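Local coordinates for major capsid protein P2 (Pseudoalteromonas phage pm2, PDB 2VVF) that builds the icosahedral shell of a membrane-containing marine bacteriophage, assembling as homotrimers whose subunits each carry two jelly-roll domains, at residues F4-S9 and S130-K135; Y29-L34 and V80-F85; S37-S42 and E122-P127; A173-K178 and A254-E259; K178-D183 and L215-T220. All blocks are in the same frame, centred on the assembly; numbering follows the deposited sequence.

Interaction 1 of 5, residues F4-S9 and S130-K135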
# COMPACT_ATOMS: atom_id res chain seq x y z
N PHE A 4 20.32 -12.34 -6.07
CA PHE A 4 20.96 -11.24 -5.36
C PHE A 4 22.46 -11.48 -5.40
O PHE A 4 22.95 -12.48 -4.87
CB PHE A 4 20.47 -11.19 -3.92
CG PHE A 4 19.02 -10.81 -3.79
CD1 PHE A 4 18.22 -10.69 -4.91
CD2 PHE A 4 18.45 -10.58 -2.55
CE1 PHE A 4 16.89 -10.34 -4.81
CE2 PHE A 4 17.12 -10.22 -2.43
CZ PHE A 4 16.34 -10.10 -3.56
N LEU A 5 23.18 -10.59 -6.08
CA LEU A 5 24.62 -10.74 -6.25
C LEU A 5 25.44 -9.61 -5.66
O LEU A 5 25.06 -8.44 -5.74
CB LEU A 5 24.96 -10.87 -7.74
CG LEU A 5 25.14 -12.28 -8.31
CD1 LEU A 5 24.03 -13.21 -7.83
CD2 LEU A 5 25.16 -12.22 -9.83
N ASN A 6 26.60 -9.96 -5.12
CA ASN A 6 27.54 -8.98 -4.59
C ASN A 6 28.41 -8.58 -5.77
O ASN A 6 29.32 -9.32 -6.16
CB ASN A 6 28.40 -9.61 -3.50
CG ASN A 6 27.79 -9.46 -2.11
OD1 ASN A 6 27.42 -8.36 -1.70
ND2 ASN A 6 27.70 -10.57 -1.39
N LEU A 7 28.10 -7.44 -6.38
CA LEU A 7 28.84 -6.97 -7.55
C LEU A 7 30.35 -6.96 -7.32
O LEU A 7 30.82 -6.87 -6.18
CB LEU A 7 28.36 -5.58 -7.96
CG LEU A 7 27.40 -5.51 -9.15
CD1 LEU A 7 26.72 -6.85 -9.38
CD2 LEU A 7 26.38 -4.41 -8.97
N ASN A 8 31.11 -7.06 -8.41
CA ASN A 8 32.56 -7.05 -8.33
C ASN A 8 33.03 -5.78 -7.64
O ASN A 8 32.33 -4.76 -7.65
CB ASN A 8 33.17 -7.16 -9.72
CG ASN A 8 33.27 -8.59 -10.21
OD1 ASN A 8 33.17 -9.53 -9.42
ND2 ASN A 8 33.46 -8.76 -11.51
N SER A 9 34.21 -5.83 -7.05
CA SER A 9 34.77 -4.68 -6.35
C SER A 9 34.91 -3.47 -7.28
O SER A 9 35.31 -3.61 -8.43
CB SER A 9 36.12 -5.03 -5.73
OG SER A 9 36.97 -3.91 -5.68
N SER A 130 30.77 -0.18 -2.31
CA SER A 130 30.50 -1.53 -2.79
C SER A 130 29.07 -1.55 -3.32
O SER A 130 28.26 -0.70 -2.97
CB SER A 130 30.66 -2.54 -1.66
OG SER A 130 29.88 -2.18 -0.53
N ALA A 131 28.77 -2.52 -4.18
CA ALA A 131 27.45 -2.61 -4.76
C ALA A 131 26.88 -4.02 -4.79
O ALA A 131 27.61 -5.00 -4.96
CB ALA A 131 27.44 -2.01 -6.16
N ILE A 132 25.56 -4.11 -4.63
CA ILE A 132 24.85 -5.38 -4.67
C ILE A 132 23.77 -5.25 -5.73
O ILE A 132 23.14 -4.21 -5.86
CB ILE A 132 24.25 -5.73 -3.30
CG1 ILE A 132 25.32 -6.28 -2.36
CG2 ILE A 132 23.11 -6.74 -3.46
CD1 ILE A 132 24.87 -6.43 -0.92
N ALA A 133 23.56 -6.31 -6.51
CA ALA A 133 22.56 -6.28 -7.57
C ALA A 133 21.41 -7.25 -7.38
O ALA A 133 21.61 -8.44 -7.12
CB ALA A 133 23.22 -6.50 -8.92
N GLN A 134 20.19 -6.74 -7.53
CA GLN A 134 18.99 -7.56 -7.47
C GLN A 134 18.58 -7.74 -8.92
O GLN A 134 18.00 -6.83 -9.53
CB GLN A 134 17.88 -6.84 -6.69
CG GLN A 134 18.28 -6.40 -5.29
CD GLN A 134 17.13 -5.77 -4.54
OE1 GLN A 134 15.97 -6.14 -4.74
NE2 GLN A 134 17.44 -4.82 -3.67
N LYS A 135 18.94 -8.88 -9.50
CA LYS A 135 18.68 -9.12 -10.91
C LYS A 135 17.57 -10.13 -11.20
O LYS A 135 17.10 -10.83 -10.31
CB LYS A 135 19.97 -9.54 -11.63
CG LYS A 135 21.23 -8.92 -11.05
CD LYS A 135 22.47 -9.64 -11.55
CE LYS A 135 22.41 -9.88 -13.05
NZ LYS A 135 23.61 -10.60 -13.55
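L5 and A133 form the hydrogen-bonded pair that fixes the antiparallel register of strand 4-6 against strand 128-136. L5 N reaches A133 O at 2.9 Å and A133 N reaches L5 O at 2.7 Å. Past the strand, L7 N still approaches A131 O, but an N-H...O angle of only 123° makes this bond weak.

Apolar contacts follow on the L5 and A133 side. L7 spreads both methyl branches over the alanines, with CD1 3.5 Å from A133 CB and CD2 3.8 Å from A131 CB. The tip of L5, CD2, rests on K135 CD.

On the other side F4 and Q134 carry the contact. F4 CG stands beside its own backbone N (chi1 -67°), which swings the ring over the glutamine; Q134 CG sits near the rim of one ring face, and ring and amide planes are 46° apart. The polar end of Q134 points onward to Y210 and Q209 of the second subunit and to D33, while R195 of that subunit makes a cation-pi contact with F4 and its D196 OD2 a hydrogen bond with N6 N. Backbone bonding thus holds the N-terminal strand, and these partners make its F4 and N6 side trimer interface.

Interaction 2 of 5, residues Y29-L34 and V80-F85; sequences YEVIDL and VVSFHF
Four successive antiparallel pairs, V31 with H84 through L34 with V81, join strands 28-37 and 80-84 in one sheet of the N-terminal jelly roll. The strands run at 163° with their axes 4.5 Å apart. The firm part is the centre and the L34 end: F83 N donates to I32 O at 2.8 Å, while L34 and V81 exchange a reciprocal pair of bonds.

On the I32 and L34 side, apolar groups pack against one another on that face. I32 CB lies 4.1 Å from F83 CB, and I32 O meets the edge of the F83 ring in its plane. L34 CB touches V81 CG1 at 4.1 Å. L23 and I21 of strand 18-23, in the facing sheet, cover I32 and L34, and helix 63-71 packs on V81 and F83.

Toward E30 and F85 the pairing loosens. E30 and V31 form a classic beta bulge opposite Q134, and F85 N reaches E30 O at 3.1 Å with an N-H...O angle of 135°. F85 and H84 are partly exposed; even so, the edge of the F85 ring holds I32 CD1 at 3.6 Å from its CE2, and V31 CG1 sits over one face of the H84 ring.

The V31 and D33 side carries the polar groups D33 and S82 and faces the second subunit, whose Q209 and Y205 bind D33 OD1 and S82 OG. Between these two atoms runs a hydrogen bond of 2.7 Å: S82 OG approaches D33 OD1 from the anti side, 26° out of the carboxylate plane.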
# COMPACT_ATOMS: atom_id res chain seq x y z
N TYR A 29 18.63 -5.74 -14.43
CA TYR A 29 18.90 -5.13 -13.13
C TYR A 29 17.67 -4.38 -12.64
O TYR A 29 17.32 -3.33 -13.18
CB TYR A 29 20.09 -4.18 -13.21
CG TYR A 29 21.41 -4.86 -13.48
CD1 TYR A 29 22.20 -5.33 -12.43
CD2 TYR A 29 21.87 -5.05 -14.78
CE1 TYR A 29 23.40 -5.97 -12.67
CE2 TYR A 29 23.08 -5.67 -15.02
CZ TYR A 29 23.84 -6.13 -13.97
OH TYR A 29 25.04 -6.76 -14.21
N GLU A 30 17.01 -4.92 -11.63
CA GLU A 30 15.82 -4.29 -11.07
C GLU A 30 16.22 -3.21 -10.06
O GLU A 30 15.65 -2.11 -10.06
CB GLU A 30 14.94 -5.33 -10.39
CG GLU A 30 14.67 -6.56 -11.24
CD GLU A 30 13.54 -7.41 -10.70
OE1 GLU A 30 13.23 -7.29 -9.50
OE2 GLU A 30 12.95 -8.19 -11.49
N VAL A 31 17.19 -3.53 -9.22
CA VAL A 31 17.68 -2.59 -8.21
C VAL A 31 19.17 -2.79 -7.97
O VAL A 31 19.68 -3.91 -8.01
CB VAL A 31 16.90 -2.72 -6.88
CG1 VAL A 31 17.31 -1.61 -5.93
CG2 VAL A 31 15.40 -2.69 -7.13
N ILE A 32 19.86 -1.68 -7.71
CA ILE A 32 21.29 -1.72 -7.41
C ILE A 32 21.53 -0.97 -6.10
O ILE A 32 21.33 0.24 -6.01
CB ILE A 32 22.13 -1.14 -8.57
CG1 ILE A 32 22.21 -2.15 -9.71
CG2 ILE A 32 23.52 -0.76 -8.08
CD1 ILE A 32 22.69 -1.56 -11.02
N ASP A 33 21.94 -1.71 -5.07
CA ASP A 33 22.19 -1.13 -3.76
C ASP A 33 23.65 -0.72 -3.61
O ASP A 33 24.55 -1.56 -3.59
CB ASP A 33 21.79 -2.11 -2.65
CG ASP A 33 20.38 -2.64 -2.83
OD1 ASP A 33 19.47 -1.84 -3.12
OD2 ASP A 33 20.19 -3.87 -2.68
N LEU A 34 23.88 0.59 -3.50
CA LEU A 34 25.23 1.11 -3.36
C LEU A 34 25.54 1.51 -1.92
O LEU A 34 24.95 2.44 -1.38
CB LEU A 34 25.45 2.31 -4.30
CG LEU A 34 26.81 3.02 -4.19
CD1 LEU A 34 27.93 2.11 -4.67
CD2 LEU A 34 26.80 4.33 -4.96
N VAL A 80 23.69 3.60 2.71
CA VAL A 80 23.26 2.90 1.51
C VAL A 80 22.28 3.71 0.68
O VAL A 80 21.40 4.39 1.22
CB VAL A 80 22.68 1.50 1.83
CG1 VAL A 80 22.72 0.61 0.59
CG2 VAL A 80 23.42 0.86 2.98
N VAL A 81 22.43 3.64 -0.63
CA VAL A 81 21.54 4.33 -1.56
C VAL A 81 21.27 3.40 -2.74
O VAL A 81 22.19 2.84 -3.32
CB VAL A 81 22.11 5.69 -2.01
CG1 VAL A 81 23.32 5.50 -2.91
CG2 VAL A 81 21.04 6.52 -2.70
N SER A 82 19.99 3.19 -3.04
CA SER A 82 19.61 2.27 -4.10
C SER A 82 19.18 2.94 -5.40
O SER A 82 18.60 4.02 -5.40
CB SER A 82 18.51 1.33 -3.61
OG SER A 82 18.89 0.66 -2.42
N PHE A 83 19.44 2.25 -6.51
CA PHE A 83 19.03 2.71 -7.83
C PHE A 83 17.81 1.89 -8.18
O PHE A 83 17.92 0.72 -8.57
CB PHE A 83 20.13 2.43 -8.85
CG PHE A 83 21.30 3.37 -8.77
CD1 PHE A 83 21.42 4.44 -9.65
CD2 PHE A 83 22.30 3.18 -7.82
CE1 PHE A 83 22.50 5.30 -9.58
CE2 PHE A 83 23.38 4.03 -7.75
CZ PHE A 83 23.48 5.09 -8.63
N HIS A 84 16.63 2.48 -8.01
CA HIS A 84 15.39 1.78 -8.30
C HIS A 84 15.00 1.90 -9.76
O HIS A 84 14.36 2.87 -10.17
CB HIS A 84 14.25 2.31 -7.42
CG HIS A 84 14.40 1.97 -5.97
ND1 HIS A 84 13.85 0.83 -5.41
CD2 HIS A 84 15.03 2.61 -4.96
CE1 HIS A 84 14.14 0.80 -4.12
NE2 HIS A 84 14.86 1.86 -3.82
N PHE A 85 15.38 0.91 -10.56
CA PHE A 85 15.02 0.91 -11.98
C PHE A 85 13.56 0.50 -12.08
O PHE A 85 12.77 1.15 -12.76
CB PHE A 85 15.94 -0.02 -12.76
CG PHE A 85 17.38 0.41 -12.74
CD1 PHE A 85 17.79 1.54 -13.41
CD2 PHE A 85 18.30 -0.28 -11.97
CE1 PHE A 85 19.10 1.96 -13.36
CE2 PHE A 85 19.62 0.14 -11.91
CZ PHE A 85 20.02 1.26 -12.61

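Interaction 3 of 5, residues S37-S42 and E122-P127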
# COMPACT_ATOMS: atom_id res chain seq x y z
N SER A 37 30.72 4.79 2.53
CA SER A 37 31.26 5.17 3.83
C SER A 37 32.56 5.94 3.61
O SER A 37 33.26 5.71 2.62
CB SER A 37 31.49 3.94 4.70
OG SER A 37 32.76 3.36 4.46
N GLY A 38 32.87 6.86 4.52
CA GLY A 38 34.07 7.67 4.40
C GLY A 38 33.86 8.75 3.34
O GLY A 38 34.81 9.38 2.87
N VAL A 39 32.60 8.95 2.96
CA VAL A 39 32.23 9.95 1.97
C VAL A 39 30.74 10.25 2.06
O VAL A 39 29.95 9.38 2.41
CB VAL A 39 32.61 9.49 0.54
CG1 VAL A 39 31.77 8.29 0.13
CG2 VAL A 39 32.44 10.63 -0.45
N THR A 40 30.37 11.49 1.76
CA THR A 40 28.97 11.90 1.79
C THR A 40 28.35 11.74 0.41
O THR A 40 29.06 11.76 -0.60
CB THR A 40 28.80 13.33 2.33
OG1 THR A 40 29.04 14.28 1.28
CG2 THR A 40 29.76 13.59 3.48
N PRO A 41 27.03 11.58 0.36
CA PRO A 41 26.33 11.43 -0.91
C PRO A 41 26.59 12.64 -1.80
O PRO A 41 26.65 12.52 -3.03
CB PRO A 41 24.86 11.38 -0.49
CG PRO A 41 24.89 10.82 0.89
CD PRO A 41 26.14 11.38 1.51
N SER A 42 26.74 13.80 -1.18
CA SER A 42 27.00 15.04 -1.91
C SER A 42 28.44 15.08 -2.42
O SER A 42 28.77 15.89 -3.29
CB SER A 42 26.72 16.25 -1.02
OG SER A 42 25.80 15.93 0.01
N GLU A 122 37.36 15.46 -3.80
CA GLU A 122 38.70 15.47 -3.23
C GLU A 122 38.69 15.52 -1.71
O GLU A 122 39.62 15.05 -1.06
CB GLU A 122 39.49 16.67 -3.78
CG GLU A 122 40.95 16.38 -4.05
CD GLU A 122 41.67 17.58 -4.62
OE1 GLU A 122 41.20 18.13 -5.64
OE2 GLU A 122 42.71 17.98 -4.05
N ALA A 123 37.63 16.11 -1.15
CA ALA A 123 37.50 16.25 0.30
C ALA A 123 37.06 14.96 0.99
O ALA A 123 37.03 14.89 2.22
CB ALA A 123 36.54 17.38 0.64
N ALA A 124 36.72 13.94 0.20
CA ALA A 124 36.28 12.66 0.75
C ALA A 124 37.24 12.13 1.81
O ALA A 124 38.43 11.94 1.54
CB ALA A 124 36.09 11.64 -0.36
N ALA A 125 36.73 11.90 3.01
CA ALA A 125 37.53 11.40 4.12
C ALA A 125 38.31 10.13 3.78
O ALA A 125 39.54 10.14 3.75
CB ALA A 125 36.66 11.18 5.35
N GLY A 126 37.59 9.05 3.54
CA GLY A 126 38.20 7.76 3.20
C GLY A 126 37.18 6.90 2.47
O GLY A 126 36.75 5.86 2.98
N PRO A 127 36.78 7.35 1.29
CA PRO A 127 35.77 6.67 0.48
C PRO A 127 35.87 5.15 0.43
O PRO A 127 36.94 4.58 0.22
CB PRO A 127 35.99 7.26 -0.92
CG PRO A 127 37.40 7.72 -0.92
CD PRO A 127 37.67 8.20 0.47
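G38, with phi at 77° and psi at 15°, turns its carbonyl toward the 122-127 loop, and V39 (chi1 66°) has CG2 anti to its backbone N, the branch that meets A124 CB. The positive phi is a conformation that glycine adopts readily. Independently, the backbones are close here: G38 CA lies 3.5 Å from G126 O in a nearly straight CA-H...O contact.

G38 O is the main acceptor. G126 N donates to it at 2.9 Å, in the carbonyl plane and on a lone pair. A125 N comes almost as near but at a poor angle, and P127 N has no hydrogen to give, which leaves G126 as the one classical hydrogen bond across the two segments. A125 CB packs alongside the same oxygen at 3.6 Å.

Both loops cross between the two sheets of the N-terminal jelly roll, in opposite senses. Segment 37-42 leads from strand 28-37 to strand 44-51, and segment 122-127 from strand 114-120 to strand 128-136. Because 28-37 pairs with 128-136 in one sheet and 44-51 with 114-120 in the other, the two crossings run next to each other at one end of the sandwich.

Next to the backbone link is a small apolar patch. V39 CG2 meets A124 CB at 3.8 Å, and V39 CB approaches P127 CB at 4.3 Å. A15 and V13 add to it on A124 and P127. P127 CA also offers its hydrogen to S37 O at 3.4 Å.

Interaction 4 of 5, residues A173-K178 and A254-E259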
# COMPACT_ATOMS: atom_id res chain seq x y z
N ALA A 173 7.28 11.93 -16.70
CA ALA A 173 6.67 11.46 -15.46
C ALA A 173 6.52 12.59 -14.46
O ALA A 173 5.50 12.70 -13.79
CB ALA A 173 7.50 10.33 -14.87
N ALA A 174 7.55 13.44 -14.37
CA ALA A 174 7.51 14.55 -13.43
C ALA A 174 8.56 15.62 -13.74
O ALA A 174 9.50 15.38 -14.50
CB ALA A 174 7.68 14.05 -12.01
N ILE A 175 8.37 16.79 -13.15
CA ILE A 175 9.30 17.90 -13.31
C ILE A 175 9.57 18.47 -11.92
O ILE A 175 8.64 18.79 -11.18
CB ILE A 175 8.75 18.97 -14.25
CG1 ILE A 175 8.54 18.40 -15.66
CG2 ILE A 175 9.68 20.18 -14.30
CD1 ILE A 175 7.62 19.24 -16.52
N HIS A 176 10.84 18.57 -11.55
CA HIS A 176 11.21 19.09 -10.24
C HIS A 176 11.98 20.40 -10.35
O HIS A 176 13.09 20.43 -10.88
CB HIS A 176 12.03 18.06 -9.46
CG HIS A 176 11.44 16.69 -9.47
ND1 HIS A 176 10.51 16.27 -8.55
CD2 HIS A 176 11.65 15.64 -10.30
CE1 HIS A 176 10.17 15.02 -8.80
NE2 HIS A 176 10.84 14.61 -9.86
N ILE A 177 11.38 21.48 -9.86
CA ILE A 177 12.02 22.79 -9.88
C ILE A 177 12.76 23.01 -8.57
O ILE A 177 12.15 23.18 -7.51
CB ILE A 177 11.00 23.91 -10.14
CG1 ILE A 177 10.33 23.70 -11.51
CG2 ILE A 177 11.67 25.27 -10.06
CD1 ILE A 177 8.86 24.07 -11.52
N LYS A 178 14.09 22.98 -8.63
CA LYS A 178 14.91 23.17 -7.45
C LYS A 178 15.29 24.63 -7.25
O LYS A 178 16.26 25.12 -7.83
CB LYS A 178 16.17 22.30 -7.53
CG LYS A 178 15.88 20.81 -7.60
CD LYS A 178 16.88 20.02 -6.76
CE LYS A 178 18.11 19.65 -7.58
NZ LYS A 178 19.16 19.02 -6.73
N ALA A 254 17.67 28.11 -11.11
CA ALA A 254 17.01 26.89 -10.69
C ALA A 254 17.52 25.68 -11.45
O ALA A 254 17.84 25.78 -12.64
CB ALA A 254 15.50 27.02 -10.87
N GLU A 255 17.56 24.54 -10.78
CA GLU A 255 17.95 23.30 -11.43
C GLU A 255 16.66 22.55 -11.72
O GLU A 255 15.97 22.12 -10.80
CB GLU A 255 18.86 22.46 -10.54
CG GLU A 255 19.30 21.16 -11.20
CD GLU A 255 20.05 20.23 -10.27
OE1 GLU A 255 20.48 20.67 -9.19
OE2 GLU A 255 20.22 19.05 -10.64
N ILE A 256 16.30 22.46 -12.99
CA ILE A 256 15.08 21.79 -13.40
C ILE A 256 15.34 20.31 -13.71
O ILE A 256 16.06 19.99 -14.65
CB ILE A 256 14.40 22.50 -14.59
CG1 ILE A 256 14.10 23.96 -14.25
CG2 ILE A 256 13.12 21.77 -14.98
CD1 ILE A 256 13.23 24.15 -13.03
N ILE A 257 14.74 19.43 -12.92
CA ILE A 257 14.88 17.99 -13.13
C ILE A 257 13.68 17.47 -13.89
O ILE A 257 12.54 17.64 -13.46
CB ILE A 257 15.04 17.24 -11.79
CG1 ILE A 257 16.14 17.89 -10.94
CG2 ILE A 257 15.35 15.77 -12.03
CD1 ILE A 257 17.47 17.97 -11.64
N VAL A 258 13.93 16.83 -15.03
CA VAL A 258 12.85 16.27 -15.84
C VAL A 258 13.01 14.76 -15.95
O VAL A 258 14.01 14.27 -16.47
CB VAL A 258 12.78 16.93 -17.22
CG1 VAL A 258 11.59 16.39 -18.01
CG2 VAL A 258 12.71 18.44 -17.09
N GLU A 259 12.02 14.03 -15.45
CA GLU A 259 12.03 12.57 -15.51
C GLU A 259 11.34 12.11 -16.78
O GLU A 259 10.11 12.02 -16.83
CB GLU A 259 11.34 11.98 -14.29
CG GLU A 259 12.10 12.18 -12.99
CD GLU A 259 11.43 11.48 -11.81
OE1 GLU A 259 11.52 10.24 -11.73
OE2 GLU A 259 10.81 12.17 -10.98
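H176 and E259 are joined side chain to side chain across a long antiparallel pairing of strands 171-178 and 252-263, whose local directions differ by 170°. From H176 CB, which packs on I257 CB at 3.9 Å, the chain puts CG beside its own backbone N (chi1 -48°) and sends the ring along the neighbouring strand toward E259. CD2 passes I257 CG2 at 4.1 Å. At the tip, NE2 donates to E259 OE2 at 2.7 Å in an almost perfectly straight bond. The oxygen lies within 2° of the ring plane, and the donor meets it on the anti side of the carboxylate. The other ring nitrogen, ND1, is hydrogen-bonded to T220 OG1, so both nitrogens are held and the rotation of the ring is fixed.

At the other end of the pairing K178 and E255 lie side by side, pointing the same way. K178 NZ forms a long, weak salt bridge with E255 OE1 at 3.2 Å; its principal partner is D64 of the N-terminal domain. The opposite side of the sheet is apolar: I256 CD1 fits between I177 CG1 and CG2, and I175 CG2 rests on I256 CG2 at 3.9 Å. V182 and V185, from the facing sheet of this jelly roll, cover I177.

Backbone bonds run the length of the pair, that of I257 N to H176 O measuring 2.8 Å. The E259 carboxylate, buried beside the ring, probably favours a proton on NE2, and D64 ties this sheet to the neighbouring domain.

Interaction 5 of 5, residues K178-D183 and L215-T220; sequences KAAGVD and LDNTYT
N217 O receives the one hydrogen bond between the two segments, a weak one. A179 N approaches it at 3.0 Å, but with an N-H...O angle of 123°; K178 CA adds a CA-H...O contact at 3.4 Å. A179 O lies close to the same oxygen without bonding, since both are acceptors.

The oxygen is presented by a type II turn from L215 to T218. N217 takes a positive phi of 51° in it, and the closing bond from T218 N to L215 O is weak. A firmer tie within the turn is made by a side chain: T218 OG1 donates to D216 O at 2.8 Å, coming from well above the carbonyl plane.

Two side-chain contacts lie at different depths. On the exposed side, N217 has CG beside its own backbone N (chi1 -52°), which lays OD1 against A180 CB at 3.6 Å, while N217 CB leans on A179 O. In the buried part, V182 CG1 meets Y219 CD1 at 4.0 Å, the two side chains crossing at about a right angle. The hydroxyl of Y219 is hydrogen-bonded to L198 O. L154 also packs on V182 and A179.

V182 opens strand 182-189 and Y219 lies on strand 218-222, and these strands belong to different sheets. Residues 179-181 carry the chain from one sheet to the other past the turn that leads into 218-222, an arrangement typical of the sandwich end of a jelly roll, here the C-terminal one.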
# COMPACT_ATOMS: atom_id res chain seq x y z
N LYS A 178 14.09 22.98 -8.63
CA LYS A 178 14.91 23.17 -7.45
C LYS A 178 15.29 24.63 -7.25
O LYS A 178 16.26 25.12 -7.83
CB LYS A 178 16.17 22.30 -7.53
CG LYS A 178 15.88 20.81 -7.60
CD LYS A 178 16.88 20.02 -6.76
CE LYS A 178 18.11 19.65 -7.58
NZ LYS A 178 19.16 19.02 -6.73
N ALA A 179 14.50 25.33 -6.44
CA ALA A 179 14.72 26.74 -6.14
C ALA A 179 14.13 27.03 -4.77
O ALA A 179 13.19 26.36 -4.34
CB ALA A 179 14.07 27.61 -7.20
N ALA A 180 14.69 28.01 -4.07
CA ALA A 180 14.23 28.34 -2.73
C ALA A 180 13.11 29.39 -2.64
O ALA A 180 12.49 29.54 -1.59
CB ALA A 180 15.40 28.75 -1.85
N GLY A 181 12.86 30.11 -3.73
CA GLY A 181 11.85 31.16 -3.71
C GLY A 181 10.68 31.00 -4.68
O GLY A 181 10.13 31.99 -5.17
N VAL A 182 10.28 29.76 -4.94
CA VAL A 182 9.15 29.50 -5.84
C VAL A 182 7.83 29.50 -5.07
O VAL A 182 7.65 28.71 -4.14
CB VAL A 182 9.35 28.21 -6.66
CG1 VAL A 182 8.12 27.92 -7.51
CG2 VAL A 182 10.59 28.33 -7.53
N ASP A 183 6.94 30.41 -5.44
CA ASP A 183 5.65 30.55 -4.77
C ASP A 183 4.56 29.69 -5.42
O ASP A 183 3.82 28.98 -4.74
CB ASP A 183 5.20 32.01 -4.77
CG ASP A 183 6.06 32.88 -3.87
OD1 ASP A 183 6.40 32.43 -2.76
OD2 ASP A 183 6.37 34.02 -4.27
N LEU A 215 9.97 17.63 -1.06
CA LEU A 215 11.40 17.89 -0.94
C LEU A 215 11.65 19.37 -0.68
O LEU A 215 10.96 20.24 -1.21
CB LEU A 215 12.13 17.45 -2.21
CG LEU A 215 11.97 15.99 -2.62
CD1 LEU A 215 12.69 15.71 -3.94
CD2 LEU A 215 12.46 15.06 -1.52
N ASP A 216 12.65 19.66 0.15
CA ASP A 216 13.00 21.03 0.49
C ASP A 216 13.45 21.83 -0.73
O ASP A 216 14.18 21.32 -1.58
CB ASP A 216 14.09 21.06 1.56
CG ASP A 216 13.63 20.48 2.88
OD1 ASP A 216 12.42 20.21 3.02
OD2 ASP A 216 14.48 20.30 3.78
N ASN A 217 13.01 23.08 -0.80
CA ASN A 217 13.37 23.97 -1.90
C ASN A 217 13.12 23.34 -3.26
O ASN A 217 13.92 23.49 -4.19
CB ASN A 217 14.84 24.40 -1.77
CG ASN A 217 15.16 24.97 -0.40
OD1 ASN A 217 14.45 25.83 0.11
ND2 ASN A 217 16.23 24.47 0.21
N THR A 218 11.99 22.64 -3.37
CA THR A 218 11.61 21.97 -4.61
C THR A 218 10.12 22.07 -4.88
O THR A 218 9.31 21.84 -3.99
CB THR A 218 12.03 20.49 -4.62
OG1 THR A 218 13.37 20.36 -4.12
CG2 THR A 218 11.96 19.93 -6.03
N TYR A 219 9.76 22.36 -6.13
CA TYR A 219 8.37 22.40 -6.55
C TYR A 219 8.20 21.26 -7.54
O TYR A 219 8.66 21.33 -8.68
CB TYR A 219 8.03 23.73 -7.22
CG TYR A 219 6.55 23.95 -7.41
CD1 TYR A 219 5.83 24.76 -6.54
CD2 TYR A 219 5.87 23.35 -8.46
CE1 TYR A 219 4.48 24.97 -6.72
CE2 TYR A 219 4.51 23.55 -8.64
CZ TYR A 219 3.82 24.36 -7.77
OH TYR A 219 2.47 24.57 -7.94
N THR A 220 7.59 20.17 -7.07
CA THR A 220 7.40 18.98 -7.89
C THR A 220 6.07 18.94 -8.62
O THR A 220 5.01 19.11 -8.01
CB THR A 220 7.63 17.70 -7.07
OG1 THR A 220 9.00 17.61 -6.68
CG2 THR A 220 7.24 16.47 -7.88

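How the interactions relate
The contacts divide between the two jelly rolls. Interactions 1, 2 and 3 lie in the N-terminal domain, interactions 4 and 5 in the C-terminal one, which the chain enters only after closing the first three. Interactions 1 and 2 have centres 9 Å apart in one sheet, where strands 28-37 and 128-136 are neighbours, and both touch the second subunit. Interaction 3, on loops adjoining those strands, is centred 21 Å from the centre of interaction 1 and 19 Å from that of interaction 2. Interactions 4 and 5 have centres 10 Å apart, share K178 and meet through strands 171-178 and 218-222. Interactions 1 and 5 are farthest apart, 35 Å between centres. Similar strand layouts thus recur in both domains.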